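PDB 3OQG: Hpy188I from Helicobacter pylori, which cuts specific double-stranded DNA sites as a restriction endonuclease of the GIY-YIG nuclease family, probably with the help of a bound divalent metal ion. Local coordinates for residues Q96-G101 with Y116-S121; E54-N59 with Q120-I125; E29-D34 with Q78-K83. All coordinates share one frame; numbering follows the deposited sequence. Where two conformers were deposited one is given.

Contact 1 of 3, residues Q96-G101 with Y116-S121. With nucleotides of chain C; nucleotides of chain D.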
# COMPACT_ATOMS: atom_id res chain seq x y z
N GLN A 96 8.34 -1.08 -11.89
CA GLN A 96 8.19 0.39 -12.01
C GLN A 96 8.22 1.02 -10.61
O GLN A 96 8.99 1.94 -10.30
CB GLN A 96 6.85 0.62 -12.72
CG GLN A 96 6.55 1.98 -13.23
CD GLN A 96 5.29 1.86 -14.13
OE1 GLN A 96 4.26 2.44 -13.84
NE2 GLN A 96 5.37 0.97 -15.15
N SER A 97 7.40 0.46 -9.72
CA SER A 97 7.36 0.91 -8.32
C SER A 97 8.73 0.74 -7.63
O SER A 97 9.24 1.68 -7.02
CB SER A 97 6.24 0.16 -7.58
OG SER A 97 6.10 0.66 -6.24
N TYR A 98 9.36 -0.43 -7.72
CA TYR A 98 10.74 -0.58 -7.19
C TYR A 98 11.69 0.47 -7.73
O TYR A 98 12.55 0.98 -7.01
CB TYR A 98 11.30 -1.97 -7.49
CG TYR A 98 10.79 -3.04 -6.56
CD1 TYR A 98 11.03 -2.96 -5.19
CD2 TYR A 98 10.09 -4.14 -7.03
CE1 TYR A 98 10.60 -3.93 -4.34
CE2 TYR A 98 9.65 -5.13 -6.18
CZ TYR A 98 9.88 -5.02 -4.83
OH TYR A 98 9.44 -6.00 -3.96
N ASN A 99 11.54 0.81 -9.02
CA ASN A 99 12.39 1.84 -9.61
C ASN A 99 12.17 3.26 -9.04
O ASN A 99 12.92 4.18 -9.39
CB ASN A 99 12.24 1.83 -11.14
CG ASN A 99 12.97 0.68 -11.77
OD1 ASN A 99 13.90 0.11 -11.16
ND2 ASN A 99 12.57 0.31 -13.01
N CYS A 100 11.17 3.41 -8.16
CA CYS A 100 11.01 4.63 -7.37
C CYS A 100 11.96 4.73 -6.17
O CYS A 100 12.02 5.77 -5.52
CB CYS A 100 9.58 4.76 -6.87
SG CYS A 100 8.37 5.00 -8.19
N GLY A 101 12.68 3.65 -5.88
CA GLY A 101 13.60 3.60 -4.76
C GLY A 101 14.90 4.36 -4.92
O GLY A 101 15.90 3.95 -4.38
N TYR A 116 13.16 1.81 -1.74
CA TYR A 116 14.54 2.29 -1.55
C TYR A 116 15.50 1.16 -1.16
O TYR A 116 16.54 0.97 -1.79
CB TYR A 116 14.55 3.38 -0.51
CG TYR A 116 15.92 3.79 -0.06
CD1 TYR A 116 16.77 4.53 -0.88
CD2 TYR A 116 16.40 3.40 1.19
CE1 TYR A 116 18.06 4.90 -0.43
CE2 TYR A 116 17.66 3.77 1.64
CZ TYR A 116 18.49 4.49 0.83
OH TYR A 116 19.75 4.85 1.33
N PHE A 117 15.16 0.42 -0.11
CA PHE A 117 16.00 -0.68 0.34
C PHE A 117 16.19 -1.73 -0.78
O PHE A 117 17.31 -2.18 -1.03
CB PHE A 117 15.42 -1.33 1.60
CG PHE A 117 16.01 -2.69 1.89
CD1 PHE A 117 17.28 -2.80 2.40
CD2 PHE A 117 15.32 -3.84 1.54
CE1 PHE A 117 17.86 -4.06 2.60
CE2 PHE A 117 15.89 -5.10 1.73
CZ PHE A 117 17.17 -5.20 2.26
N VAL A 118 15.12 -2.12 -1.45
CA VAL A 118 15.22 -3.14 -2.50
C VAL A 118 15.99 -2.64 -3.73
O VAL A 118 16.92 -3.31 -4.18
CB VAL A 118 13.85 -3.73 -2.87
CG1 VAL A 118 14.00 -4.72 -4.05
CG2 VAL A 118 13.21 -4.42 -1.68
N LEU A 119 15.65 -1.47 -4.27
CA LEU A 119 16.34 -1.02 -5.47
C LEU A 119 17.85 -0.85 -5.17
O LEU A 119 18.70 -1.31 -5.94
CB LEU A 119 15.76 0.29 -5.96
CG LEU A 119 16.48 0.88 -7.18
CD1 LEU A 119 16.26 -0.03 -8.36
CD2 LEU A 119 16.00 2.30 -7.50
N GLN A 120 18.17 -0.20 -4.06
CA GLN A 120 19.57 0.12 -3.76
C GLN A 120 20.35 -1.16 -3.49
O GLN A 120 21.51 -1.28 -3.91
CB GLN A 120 19.71 1.11 -2.62
CG GLN A 120 19.12 2.49 -2.90
CD GLN A 120 19.64 3.11 -4.17
OE1 GLN A 120 20.85 3.06 -4.47
NE2 GLN A 120 18.74 3.71 -4.94
N SER A 121 19.71 -2.11 -2.81
CA SER A 121 20.37 -3.40 -2.53
C SER A 121 20.63 -4.17 -3.81
O SER A 121 21.72 -4.69 -4.02
CB SER A 121 19.55 -4.25 -1.56
OG SER A 121 19.55 -3.67 -0.25
P DA C 7 0.72 -3.34 -5.49
OP1 DA C 7 -0.38 -4.28 -5.74
OP2 DA C 7 1.98 -3.44 -6.27
O5' DA C 7 0.16 -1.86 -5.67
C5' DA C 7 -0.95 -1.42 -4.88
C4' DA C 7 -1.44 -0.07 -5.36
O4' DA C 7 -0.48 0.96 -5.05
C3' DA C 7 -1.73 0.04 -6.86
O3' DA C 7 -2.96 0.74 -7.06
C2' DA C 7 -0.54 0.82 -7.40
C1' DA C 7 -0.11 1.67 -6.22
N9 DA C 7 1.34 1.90 -6.16
C8 DA C 7 2.32 0.94 -6.01
N7 DA C 7 3.53 1.42 -6.01
C5 DA C 7 3.35 2.79 -6.17
C6 DA C 7 4.26 3.86 -6.26
N6 DA C 7 5.59 3.73 -6.19
N1 DA C 7 3.74 5.10 -6.42
C2 DA C 7 2.41 5.24 -6.48
N3 DA C 7 1.46 4.32 -6.42
C4 DA C 7 2.00 3.10 -6.26
P DC C 9 -3.96 7.04 -11.21
OP1 DC C 9 -5.04 7.99 -10.82
OP2 DC C 9 -4.26 5.97 -12.20
O5' DC C 9 -2.72 7.89 -11.72
C5' DC C 9 -2.14 8.91 -10.91
C4' DC C 9 -0.88 9.45 -11.55
O4' DC C 9 0.22 8.50 -11.50
C3' DC C 9 -1.00 9.88 -13.01
O3' DC C 9 -0.82 11.29 -13.12
C2' DC C 9 0.16 9.20 -13.71
C1' DC C 9 1.09 8.88 -12.55
N1 DC C 9 2.02 7.78 -12.82
C2 DC C 9 3.38 8.07 -12.88
O2 DC C 9 3.76 9.23 -12.65
N3 DC C 9 4.26 7.08 -13.17
C4 DC C 9 3.81 5.85 -13.40
N4 DC C 9 4.72 4.91 -13.71
C5 DC C 9 2.43 5.52 -13.33
C6 DC C 9 1.58 6.51 -13.04
P DT D 2 13.07 12.97 -11.65
OP1 DT D 2 13.11 14.43 -11.89
OP2 DT D 2 14.25 12.29 -11.07
O5' DT D 2 11.81 12.67 -10.73
C5' DT D 2 10.68 13.55 -10.73
C4' DT D 2 9.53 12.94 -9.97
O4' DT D 2 9.16 11.67 -10.53
C3' DT D 2 9.74 12.68 -8.47
O3' DT D 2 9.08 13.72 -7.75
C2' DT D 2 9.10 11.31 -8.23
C1' DT D 2 8.41 11.00 -9.55
N1 DT D 2 8.33 9.58 -9.93
C2 DT D 2 7.11 8.95 -9.86
O2 DT D 2 6.10 9.47 -9.40
N3 DT D 2 7.10 7.67 -10.36
C4 DT D 2 8.18 6.97 -10.88
O4 DT D 2 8.01 5.83 -11.32
C5 DT D 2 9.44 7.67 -10.85
C7 DT D 2 10.68 6.96 -11.33
C6 DT D 2 9.46 8.93 -10.39
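Gly-101 meets the helix of 116-121 with bare backbone. Its CA comes 3.5 Å from Tyr-116 N. The type I turn from Tyr-98 to Gly-101, in the end region of helix 91-98, packs here against helix 113-125. Gly-101 O accepts a nearly straight bond from Gln-120 NE2 (2.9 Å, 171° at the hydrogen). The oxygen lies in the plane of the Gln-120 amide. Leu-119 lies against the turn. Its CB touches Tyr-98 O, CD2 reaches Gly-101 C, and CD1 meets Asn-99 OD1 at 3.7 Å. That same Asn-99 oxygen accepts a hydrogen bond from Leu-56 N. The Tyr-98 ring turns its CE1 to Val-118 CG1 at 3.5 Å, while its hydroxyl bonds Tyr-73 and Lys-83. The Tyr-98 side chain is about 9 Å from that of His-86, which is seen to bind calcium in this protein, though none is bound to this chain here.

The segment 96-101 also meets DNA bases. With OG anti to the backbone N (chi1 -175°), the Ser-97 hydroxyl reaches N7 of DA7 of chain C and donates to it at 2.7 Å. Asn-115 ND2 bonds the same OG. The bond to N7 uses a base edge, consistent with a role in reading the sequence. The segment thus binds helix 113-125 through a backbone oxygen and apolar contacts, and the DNA through a side-chain hydroxyl.

Contact 2 of 3, residues E54-N59 with Q120-I125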
# COMPACT_ATOMS: atom_id res chain seq x y z
N GLU A 54 20.24 3.97 -12.46
CA GLU A 54 19.65 3.77 -11.11
C GLU A 54 18.28 3.12 -11.22
O GLU A 54 17.29 3.61 -10.66
CB GLU A 54 19.57 5.07 -10.31
CG GLU A 54 19.34 4.83 -8.81
CD GLU A 54 19.32 6.10 -8.01
OE1 GLU A 54 19.33 7.22 -8.61
OE2 GLU A 54 19.32 5.99 -6.77
N LYS A 55 18.23 2.01 -11.94
CA LYS A 55 16.97 1.33 -12.17
C LYS A 55 17.22 -0.12 -12.50
O LYS A 55 18.34 -0.51 -12.85
CB LYS A 55 16.19 1.98 -13.34
CG LYS A 55 16.78 1.70 -14.69
CD LYS A 55 16.03 2.42 -15.81
CE LYS A 55 14.55 2.01 -15.94
NZ LYS A 55 13.86 2.68 -17.10
N LEU A 56 16.14 -0.89 -12.43
CA LEU A 56 16.07 -2.26 -12.88
C LEU A 56 15.36 -2.40 -14.22
O LEU A 56 14.26 -1.88 -14.41
CB LEU A 56 15.31 -3.08 -11.88
CG LEU A 56 15.84 -3.03 -10.44
CD1 LEU A 56 14.78 -3.50 -9.44
CD2 LEU A 56 17.11 -3.83 -10.35
N GLU A 57 15.98 -3.13 -15.13
CA GLU A 57 15.37 -3.44 -16.43
C GLU A 57 14.76 -4.82 -16.33
O GLU A 57 15.09 -5.57 -15.42
CB GLU A 57 16.42 -3.43 -17.52
CG GLU A 57 17.08 -2.07 -17.69
CD GLU A 57 18.36 -2.10 -18.49
OE1 GLU A 57 18.92 -3.19 -18.75
OE2 GLU A 57 18.83 -1.01 -18.84
N ILE A 58 13.86 -5.17 -17.25
CA ILE A 58 13.16 -6.47 -17.19
C ILE A 58 13.45 -7.29 -18.44
O ILE A 58 13.31 -6.79 -19.59
CB ILE A 58 11.62 -6.32 -17.06
CG1 ILE A 58 11.24 -5.63 -15.75
CG2 ILE A 58 10.88 -7.68 -17.18
CD1 ILE A 58 9.81 -5.12 -15.74
N ASN A 59 13.85 -8.54 -18.22
CA ASN A 59 13.94 -9.55 -19.27
C ASN A 59 12.69 -10.40 -19.13
O ASN A 59 12.61 -11.19 -18.21
CB ASN A 59 15.16 -10.44 -19.09
CG ASN A 59 15.14 -11.67 -19.99
OD1 ASN A 59 14.75 -11.58 -21.15
ND2 ASN A 59 15.61 -12.81 -19.49
N GLN A 120 18.17 -0.20 -4.06
CA GLN A 120 19.57 0.12 -3.76
C GLN A 120 20.35 -1.16 -3.49
O GLN A 120 21.51 -1.28 -3.91
CB GLN A 120 19.71 1.11 -2.62
CG GLN A 120 19.12 2.49 -2.90
CD GLN A 120 19.64 3.11 -4.17
OE1 GLN A 120 20.85 3.06 -4.47
NE2 GLN A 120 18.74 3.71 -4.94
N SER A 121 19.71 -2.11 -2.81
CA SER A 121 20.37 -3.40 -2.53
C SER A 121 20.63 -4.17 -3.81
O SER A 121 21.72 -4.69 -4.02
CB SER A 121 19.55 -4.25 -1.56
OG SER A 121 19.55 -3.67 -0.25
N LEU A 122 19.62 -4.25 -4.68
CA LEU A 122 19.79 -4.94 -5.95
C LEU A 122 20.83 -4.28 -6.86
O LEU A 122 21.59 -4.97 -7.55
CB LEU A 122 18.44 -5.10 -6.66
CG LEU A 122 17.38 -5.96 -5.95
CD1 LEU A 122 16.16 -6.23 -6.85
CD2 LEU A 122 17.88 -7.26 -5.36
N LEU A 123 20.86 -2.95 -6.89
CA LEU A 123 21.86 -2.23 -7.67
C LEU A 123 23.28 -2.50 -7.15
O LEU A 123 24.23 -2.68 -7.92
CB LEU A 123 21.56 -0.71 -7.68
CG LEU A 123 20.35 -0.22 -8.48
CD1 LEU A 123 20.20 1.31 -8.33
CD2 LEU A 123 20.42 -0.65 -9.95
N LYS A 124 23.43 -2.52 -5.83
CA LYS A 124 24.74 -2.70 -5.19
C LYS A 124 25.26 -4.12 -5.35
O LYS A 124 26.45 -4.33 -5.64
CB LYS A 124 24.68 -2.31 -3.71
CG LYS A 124 25.97 -2.35 -2.95
CD LYS A 124 27.01 -1.32 -3.42
CE LYS A 124 28.32 -1.43 -2.62
NZ LYS A 124 29.05 -2.73 -2.89
N ILE A 125 24.38 -5.10 -5.15
CA ILE A 125 24.73 -6.51 -5.34
C ILE A 125 25.08 -6.73 -6.81
O ILE A 125 26.01 -7.46 -7.16
CB ILE A 125 23.57 -7.41 -4.91
CG1 ILE A 125 23.36 -7.34 -3.38
CG2 ILE A 125 23.78 -8.85 -5.41
CD1 ILE A 125 22.06 -7.99 -2.94
O HOH W 1 22.34 4.52 -6.21
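Leu-123 CD1 packs on Glu-54 CG at 3.7 Å, where helix 113-125 lies against edge strand 55-60 of the antiparallel sheet in this GIY-YIG nuclease. Glu-54 and Lys-55 both face Asn-50 in a G1 beta bulge at the start of strand 55-60.

The Glu-54 side chain can be followed outward. CB makes no close approach to the helix segment and leads to CG, which stands anti to the backbone N (chi1 -164°). CG touches the Leu-123 methyl, the two side chains crossing at about a right angle. The chain stays extended, which carries CD to within 3.9 Å of Gln-120 NE2. At the tip it is OE2, not OE1, that accepts a hydrogen bond from that NE2 at 3.0 Å. The bond is bent, 145° at the hydrogen. It uses the anti lone pair of OE2, and the carboxylate and amide planes stand 81° apart. OE2 also accepts from Val-103 N, so two donors grip one oxygen. Gln-120 NE2 in turn gives its other bond to Gly-101 O. The amide is thus tied to two parts of the chain, which fixes its rotation. A water lies 2.7 Å from Gln-120 OE1 and makes a weak, longer approach to Glu-54 OE2.

Beyond this polar group the contact is mostly apolar. The other methyl of Leu-123, CD2, rests against Lys-55 O. Leu-56 and Leu-122 also cross at about a right angle. Leu-56 CD2 lies near Leu-122 CB, and Leu-56 CD1 meets Leu-122 CD1 at 4.0 Å.

Contact 3 of 3, residues E29-D34 with Q78-K83. With nucleotides of chain C.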
# COMPACT_ATOMS: atom_id res chain seq x y z
N GLU A 29 20.84 -16.87 3.63
CA GLU A 29 19.50 -16.99 3.10
C GLU A 29 19.16 -18.42 2.68
O GLU A 29 20.03 -19.32 2.64
CB GLU A 29 19.30 -15.98 1.97
CG GLU A 29 19.46 -14.52 2.44
CD GLU A 29 18.69 -14.26 3.73
OE1 GLU A 29 17.43 -14.37 3.73
OE2 GLU A 29 19.34 -13.97 4.75
N ILE A 30 17.87 -18.63 2.42
CA ILE A 30 17.35 -19.92 2.02
C ILE A 30 17.49 -20.08 0.51
O ILE A 30 17.17 -19.18 -0.25
CB ILE A 30 15.86 -20.07 2.45
CG1 ILE A 30 15.71 -19.85 3.96
CG2 ILE A 30 15.30 -21.43 2.06
CD1 ILE A 30 16.60 -20.71 4.83
N ASP A 31 17.96 -21.25 0.10
CA ASP A 31 18.05 -21.59 -1.30
C ASP A 31 16.65 -21.73 -1.88
O ASP A 31 15.79 -22.37 -1.28
CB ASP A 31 18.77 -22.93 -1.48
CG ASP A 31 20.28 -22.84 -1.28
OD1 ASP A 31 20.86 -21.74 -1.22
OD2 ASP A 31 20.90 -23.92 -1.18
N TYR A 32 16.42 -21.17 -3.07
CA TYR A 32 15.15 -21.35 -3.77
C TYR A 32 14.81 -22.85 -3.98
O TYR A 32 13.65 -23.25 -3.91
CB TYR A 32 15.12 -20.60 -5.12
CG TYR A 32 13.76 -20.63 -5.76
CD1 TYR A 32 12.72 -19.82 -5.28
CD2 TYR A 32 13.48 -21.52 -6.79
CE1 TYR A 32 11.46 -19.88 -5.82
CE2 TYR A 32 12.20 -21.59 -7.34
CZ TYR A 32 11.19 -20.78 -6.86
OH TYR A 32 9.94 -20.83 -7.41
N LYS A 33 15.83 -23.69 -4.17
CA LYS A 33 15.57 -25.13 -4.34
C LYS A 33 14.88 -25.78 -3.13
O LYS A 33 14.20 -26.82 -3.26
CB LYS A 33 16.85 -25.89 -4.68
CG LYS A 33 17.99 -25.81 -3.65
CD LYS A 33 19.04 -26.92 -3.84
CE LYS A 33 19.41 -27.15 -5.31
NZ LYS A 33 20.30 -28.37 -5.51
N ASP A 34 15.04 -25.17 -1.96
CA ASP A 34 14.40 -25.60 -0.72
C ASP A 34 13.09 -24.89 -0.40
O ASP A 34 12.57 -25.04 0.70
CB ASP A 34 15.37 -25.41 0.44
CG ASP A 34 16.66 -26.18 0.26
OD1 ASP A 34 16.61 -27.29 -0.31
OD2 ASP A 34 17.71 -25.67 0.67
N GLN A 78 21.47 -15.55 -7.32
CA GLN A 78 22.42 -16.67 -7.21
C GLN A 78 21.87 -17.78 -6.32
O GLN A 78 22.53 -18.25 -5.38
CB GLN A 78 23.78 -16.17 -6.71
CG GLN A 78 24.53 -15.36 -7.73
CD GLN A 78 25.95 -15.05 -7.32
OE1 GLN A 78 26.52 -15.72 -6.46
NE2 GLN A 78 26.54 -14.05 -7.96
N GLY A 79 20.64 -18.20 -6.64
CA GLY A 79 19.97 -19.29 -5.93
C GLY A 79 19.35 -18.99 -4.58
O GLY A 79 18.64 -19.84 -4.04
N LYS A 80 19.61 -17.80 -4.02
CA LYS A 80 19.15 -17.43 -2.67
C LYS A 80 17.85 -16.61 -2.75
O LYS A 80 17.73 -15.74 -3.59
CB LYS A 80 20.22 -16.61 -1.93
CG LYS A 80 21.48 -17.39 -1.56
CD LYS A 80 21.18 -18.51 -0.60
CE LYS A 80 22.43 -19.09 0.04
NZ LYS A 80 22.11 -20.27 0.92
N ILE A 81 16.90 -16.91 -1.86
CA ILE A 81 15.67 -16.13 -1.78
C ILE A 81 15.95 -14.81 -1.08
O ILE A 81 16.27 -14.77 0.11
CB ILE A 81 14.55 -16.90 -1.05
CG1 ILE A 81 14.18 -18.12 -1.89
CG2 ILE A 81 13.32 -16.00 -0.81
CD1 ILE A 81 13.18 -19.05 -1.22
N PHE A 82 15.83 -13.72 -1.83
CA PHE A 82 16.06 -12.38 -1.31
C PHE A 82 14.77 -11.82 -0.72
O PHE A 82 14.79 -11.19 0.32
CB PHE A 82 16.57 -11.46 -2.43
CG PHE A 82 16.52 -10.01 -2.09
CD1 PHE A 82 17.50 -9.43 -1.30
CD2 PHE A 82 15.47 -9.22 -2.55
CE1 PHE A 82 17.43 -8.05 -0.96
CE2 PHE A 82 15.42 -7.84 -2.25
CZ PHE A 82 16.41 -7.27 -1.46
N LYS A 83 13.66 -12.02 -1.42
CA LYS A 83 12.36 -11.60 -0.92
C LYS A 83 11.19 -12.34 -1.54
O LYS A 83 11.30 -12.93 -2.60
CB LYS A 83 12.20 -10.07 -1.00
CG LYS A 83 11.58 -9.50 -2.22
CD LYS A 83 11.14 -8.02 -1.98
CE LYS A 83 9.76 -7.82 -1.33
NZ LYS A 83 9.36 -6.36 -1.25
P DG C 6 5.62 -5.70 -1.10
OP1 DG C 6 5.38 -7.13 -1.38
OP2 DG C 6 6.96 -5.10 -1.35
O5' DG C 6 4.52 -4.86 -1.88
C5' DG C 6 3.18 -4.83 -1.38
C4' DG C 6 2.42 -3.66 -1.96
O4' DG C 6 3.00 -2.40 -1.53
C3' DG C 6 2.40 -3.61 -3.49
O3' DG C 6 1.06 -3.42 -3.93
C2' DG C 6 3.24 -2.39 -3.82
C1' DG C 6 2.94 -1.51 -2.63
N9 DG C 6 3.87 -0.41 -2.41
C8 DG C 6 5.22 -0.47 -2.16
N7 DG C 6 5.78 0.71 -2.08
C5 DG C 6 4.73 1.60 -2.27
C6 DG C 6 4.71 3.02 -2.31
O6 DG C 6 5.67 3.81 -2.19
N1 DG C 6 3.42 3.52 -2.53
C2 DG C 6 2.30 2.74 -2.70
N2 DG C 6 1.15 3.39 -2.92
N3 DG C 6 2.31 1.42 -2.67
C4 DG C 6 3.54 0.93 -2.45
O HOH W 2 16.04 -16.31 2.47
O HOH W 3 18.62 -22.61 -5.12
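Lys-80 bends at chi2 (-63°) and runs extended beyond it, so its amino group turns back over the 29-34 loop and meets Glu-29 and Asp-31. NZ donates to Glu-29 O at 2.9 Å from above the carbonyl plane. It also forms a salt bridge with Asp-31 OD1, likewise 2.9 Å and likewise above the carboxylate plane. One ammonium thus clamps a backbone oxygen and a carboxylate of the same loop.

The backbones are bridged as well. Ile-81 N donates to Ile-30 O at 2.8 Å, and Tyr-32 N donates to Gly-79 O, also at 2.8 Å. Both bonds are nearly straight. Gly-79 has positive phi (78°) in the turn before the strand. A water joins Glu-29 OE1, Ile-30 N and Ile-81 O. A second water links Lys-33 N to Gly-79 O. Ile-81 CG1 sits at the edge of the Tyr-32 ring, 4.1 Å from Tyr-32 CD1, and that ring stacks on Tyr-132.

Glu-29 OE1 also accepts from Ile-175 N of the second subunit, so the loop borders the dimer interface. Lys-83 NZ donates to OP2 of DG6 of chain C at 2.7 Å and also bonds Tyr-98 OH. The loop follows Asp-28, seen to bind calcium in this protein but without it here. The arrangement is a single beta bridge, Asp-31 with Lys-80, by which an N-terminal loop borders edge strand 80-87.

From the N terminus, residues 29-34 come first and meet 78-83, so contact 3 closes a long loop that holds strands 42-50, 55-60 and 71-77. Residues 54-59 lie inside that loop and pair later with 120-125. Contacts 2 and 3 therefore cross. Contact 1 opens after contact 3 has closed, and it lies within the span of contact 2, the two sharing Gln-120 and Ser-121. Helix 113-125 is thus tied to the turn after helix 91-98 and to edge strand 55-60. Phe-82 touches Phe-117, Val-118 and Leu-122, which joins the opposite edge strand 80-87 to the same helix. Tyr-98 and Lys-83 link contacts 1 and 3 near the DNA.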